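Local coordinates for protein aminotransferase, class III (Thermomicrobium roseum, PDB 6IO1) that probably transfers amino groups with pyridoxal 5'-phosphate as cofactor, acting as a thermostable (S)-enantioselective omega-transaminase, at residues B[97-109]-B[331-343]. Numbering follows the deposited sequence.
Sequences TIELAARLAELFP and CAVALRNLDILLA
Asp-339 OD1 takes both terminal nitrogens of Arg-103, NH1 and NH2 each lying 2.6 Å from it, in an end-on salt bridge that uses a single carboxylate oxygen. Both bonds are clearly bent, at 135°. The oxygen sits near the guanidinium plane, but NH1 reaches OD1 from above the carboxylate plane while NH2 arrives nearly along the C-O axis. NH1 adds a weak bond to Leu-335 O, 3.1 Å away. With CG anti to the backbone N (chi1 -166°) and the rest of the chain extended, Arg-103 carries its guanidinium across the interface to Asp-339; the axes of segments 97-107 and 331-343 pass 8.9 Å apart at 40°. Leu-338 CB lies over one guanidinium face, and Leu-342 CD1 is 3.6 Å from Arg-103 NH2. Asp-339 would probably lose its close charge partner if Arg-103 were replaced by alanine, keeping the long, weak contact from Arg-336 NH1 to OD2, and a gap would open beside Leu-338. Deeper in, the pairing is a worked case of knobs-into-holes packing: Leu-100 fills a hole made by Cys-331, Ala-334, Leu-335 and Leu-338, its CD2 3.8 Å from Cys-331 SG. Leu-338 answers as a knob among Leu-100, Arg-103, Leu-104 and Leu-107. Phe-117 of strand 112-118 backs Leu-100, and Glu-99 pairs with Lys-14 of the second subunit. A leucine-rich core thus joins two helices distant in sequence, combining apolar burial with a close charge pair at its partly exposed border.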
# COMPACT_ATOMS: atom_id res chain seq x y z
N THR B 97 11.73 2.67 -13.54
CA THR B 97 11.76 1.58 -12.56
C THR B 97 13.07 0.81 -12.65
O THR B 97 13.72 0.52 -11.63
CB THR B 97 10.57 0.65 -12.78
OG1 THR B 97 9.37 1.43 -12.88
CG2 THR B 97 10.44 -0.33 -11.63
N ILE B 98 13.49 0.47 -13.87
CA ILE B 98 14.72 -0.29 -14.08
C ILE B 98 15.93 0.51 -13.60
O ILE B 98 16.81 -0.01 -12.91
CB ILE B 98 14.85 -0.68 -15.56
CG1 ILE B 98 13.69 -1.59 -15.98
CG2 ILE B 98 16.17 -1.36 -15.82
CD1 ILE B 98 13.64 -1.86 -17.47
N GLU B 99 15.98 1.79 -13.97
CA GLU B 99 17.11 2.63 -13.57
C GLU B 99 17.15 2.79 -12.05
O GLU B 99 18.23 2.77 -11.45
CB GLU B 99 17.03 3.99 -14.25
CG GLU B 99 17.15 3.93 -15.77
CD GLU B 99 18.57 3.65 -16.26
OE1 GLU B 99 19.46 3.40 -15.42
OE2 GLU B 99 18.79 3.68 -17.48
N LEU B 100 15.99 2.94 -11.41
CA LEU B 100 15.96 3.04 -9.96
C LEU B 100 16.45 1.75 -9.31
O LEU B 100 17.17 1.79 -8.31
CB LEU B 100 14.55 3.38 -9.48
CG LEU B 100 14.41 3.55 -7.96
CD1 LEU B 100 15.25 4.73 -7.48
CD2 LEU B 100 12.95 3.72 -7.56
N ALA B 101 16.06 0.60 -9.86
CA ALA B 101 16.53 -0.67 -9.31
C ALA B 101 18.05 -0.78 -9.39
O ALA B 101 18.71 -1.16 -8.41
CB ALA B 101 15.86 -1.84 -10.03
N ALA B 102 18.62 -0.43 -10.55
CA ALA B 102 20.08 -0.49 -10.68
C ALA B 102 20.77 0.49 -9.74
O ALA B 102 21.77 0.15 -9.09
CB ALA B 102 20.48 -0.22 -12.13
N ARG B 103 20.24 1.71 -9.64
CA ARG B 103 20.84 2.71 -8.77
C ARG B 103 20.79 2.28 -7.31
O ARG B 103 21.75 2.48 -6.57
CB ARG B 103 20.13 4.05 -8.96
CG ARG B 103 20.86 5.23 -8.37
CD ARG B 103 20.30 6.52 -8.92
NE ARG B 103 21.10 7.68 -8.55
CZ ARG B 103 20.74 8.93 -8.77
NH1 ARG B 103 19.57 9.20 -9.33
NH2 ARG B 103 21.53 9.93 -8.40
N LEU B 104 19.66 1.70 -6.88
CA LEU B 104 19.57 1.19 -5.52
C LEU B 104 20.51 0.02 -5.29
O LEU B 104 21.05 -0.13 -4.19
CB LEU B 104 18.13 0.77 -5.22
CG LEU B 104 17.11 1.91 -5.11
CD1 LEU B 104 15.74 1.37 -4.75
CD2 LEU B 104 17.56 2.95 -4.09
N ALA B 105 20.73 -0.81 -6.31
CA ALA B 105 21.73 -1.87 -6.20
C ALA B 105 23.11 -1.27 -5.93
O ALA B 105 23.89 -1.83 -5.15
CB ALA B 105 21.75 -2.73 -7.46
N GLU B 106 23.41 -0.15 -6.58
CA GLU B 106 24.68 0.52 -6.29
C GLU B 106 24.70 1.10 -4.88
O GLU B 106 25.68 0.93 -4.14
CB GLU B 106 24.95 1.62 -7.32
CG GLU B 106 26.18 2.47 -6.98
CD GLU B 106 26.61 3.36 -8.12
OE1 GLU B 106 27.10 4.48 -7.85
OE2 GLU B 106 26.47 2.95 -9.29
N LEU B 107 23.63 1.80 -4.49
CA LEU B 107 23.63 2.54 -3.23
C LEU B 107 23.58 1.62 -2.02
O LEU B 107 24.24 1.89 -1.01
CB LEU B 107 22.46 3.53 -3.21
CG LEU B 107 22.59 4.70 -4.18
CD1 LEU B 107 21.37 5.59 -4.14
CD2 LEU B 107 23.86 5.49 -3.89
N PHE B 108 22.82 0.54 -2.09
CA PHE B 108 22.75 -0.38 -0.95
C PHE B 108 24.00 -1.25 -0.92
O PHE B 108 24.32 -1.90 -1.91
CB PHE B 108 21.50 -1.25 -1.03
CG PHE B 108 20.26 -0.60 -0.47
CD1 PHE B 108 20.12 -0.42 0.90
CD2 PHE B 108 19.24 -0.18 -1.30
CE1 PHE B 108 18.99 0.18 1.42
CE2 PHE B 108 18.10 0.41 -0.78
CZ PHE B 108 17.98 0.59 0.58
N PRO B 109 24.73 -1.27 0.20
CA PRO B 109 26.01 -1.98 0.23
C PRO B 109 25.86 -3.48 0.04
O PRO B 109 24.85 -4.08 0.41
CB PRO B 109 26.56 -1.66 1.63
CG PRO B 109 25.80 -0.46 2.09
CD PRO B 109 24.45 -0.55 1.45
N CYS B 331 8.99 6.24 -9.48
CA CYS B 331 10.41 5.92 -9.68
C CYS B 331 11.18 7.09 -10.27
O CYS B 331 12.33 7.34 -9.88
CB CYS B 331 10.54 4.68 -10.56
SG CYS B 331 9.89 3.17 -9.80
N ALA B 332 10.59 7.82 -11.22
CA ALA B 332 11.26 8.99 -11.77
C ALA B 332 11.46 10.06 -10.70
O ALA B 332 12.55 10.66 -10.60
CB ALA B 332 10.46 9.55 -12.94
N VAL B 333 10.43 10.32 -9.89
CA VAL B 333 10.56 11.28 -8.80
C VAL B 333 11.62 10.81 -7.82
O VAL B 333 12.39 11.61 -7.27
CB VAL B 333 9.20 11.50 -8.12
CG1 VAL B 333 9.37 12.29 -6.83
CG2 VAL B 333 8.25 12.23 -9.06
N ALA B 334 11.69 9.50 -7.58
CA ALA B 334 12.72 8.95 -6.69
C ALA B 334 14.11 9.18 -7.26
O ALA B 334 15.05 9.48 -6.51
CB ALA B 334 12.48 7.46 -6.46
N LEU B 335 14.28 9.00 -8.57
CA LEU B 335 15.58 9.25 -9.18
C LEU B 335 16.00 10.70 -9.02
O LEU B 335 17.15 10.99 -8.66
CB LEU B 335 15.54 8.87 -10.66
CG LEU B 335 15.43 7.37 -10.99
CD1 LEU B 335 15.23 7.16 -12.48
CD2 LEU B 335 16.67 6.63 -10.51
N ARG B 336 15.07 11.64 -9.25
CA ARG B 336 15.40 13.05 -9.07
C ARG B 336 15.70 13.37 -7.60
O ARG B 336 16.64 14.12 -7.29
CB ARG B 336 14.26 13.92 -9.59
CG ARG B 336 14.70 15.29 -10.07
CD ARG B 336 15.49 15.20 -11.36
NE ARG B 336 16.04 16.49 -11.76
CZ ARG B 336 17.20 16.96 -11.34
NH1 ARG B 336 17.96 16.23 -10.53
NH2 ARG B 336 17.63 18.15 -11.74
N ASN B 337 14.91 12.80 -6.69
CA ASN B 337 15.13 13.00 -5.26
C ASN B 337 16.49 12.48 -4.84
O ASN B 337 17.17 13.10 -4.02
CB ASN B 337 14.01 12.32 -4.47
CG ASN B 337 14.16 12.51 -2.98
OD1 ASN B 337 14.04 13.62 -2.46
ND2 ASN B 337 14.41 11.41 -2.27
N LEU B 338 16.89 11.32 -5.37
CA LEU B 338 18.21 10.78 -5.08
C LEU B 338 19.30 11.67 -5.65
O LEU B 338 20.35 11.84 -5.02
CB LEU B 338 18.33 9.36 -5.63
CG LEU B 338 17.58 8.28 -4.84
CD1 LEU B 338 17.82 6.91 -5.45
CD2 LEU B 338 17.99 8.31 -3.38
N ASP B 339 19.07 12.24 -6.83
CA ASP B 339 20.03 13.20 -7.38
C ASP B 339 20.27 14.33 -6.40
O ASP B 339 21.42 14.67 -6.08
CB ASP B 339 19.51 13.76 -8.71
CG ASP B 339 19.49 12.74 -9.82
OD1 ASP B 339 20.12 11.68 -9.66
OD2 ASP B 339 18.84 13.00 -10.85
N ILE B 340 19.18 14.91 -5.88
CA ILE B 340 19.31 16.03 -4.96
C ILE B 340 19.95 15.59 -3.64
O ILE B 340 20.82 16.27 -3.10
CB ILE B 340 17.95 16.71 -4.74
CG1 ILE B 340 17.45 17.32 -6.05
CG2 ILE B 340 18.04 17.77 -3.66
CD1 ILE B 340 16.09 17.96 -5.95
N LEU B 341 19.51 14.45 -3.11
CA LEU B 341 20.01 13.97 -1.82
C LEU B 341 21.51 13.69 -1.88
O LEU B 341 22.26 14.08 -0.97
CB LEU B 341 19.25 12.71 -1.41
CG LEU B 341 19.32 12.24 0.05
CD1 LEU B 341 18.58 13.19 0.97
CD2 LEU B 341 18.77 10.83 0.18
N LEU B 342 21.97 13.01 -2.93
CA LEU B 342 23.39 12.71 -3.07
C LEU B 342 24.20 13.97 -3.36
O LEU B 342 25.27 14.18 -2.77
CB LEU B 342 23.60 11.67 -4.16
CG LEU B 342 22.94 10.30 -3.95
CD1 LEU B 342 23.10 9.43 -5.18
CD2 LEU B 342 23.51 9.61 -2.72
N ALA B 343 23.71 14.82 -4.27
CA ALA B 343 24.47 16.01 -4.65
C ALA B 343 24.64 16.95 -3.46
O ALA B 343 25.73 17.50 -3.25
CB ALA B 343 23.77 16.73 -5.80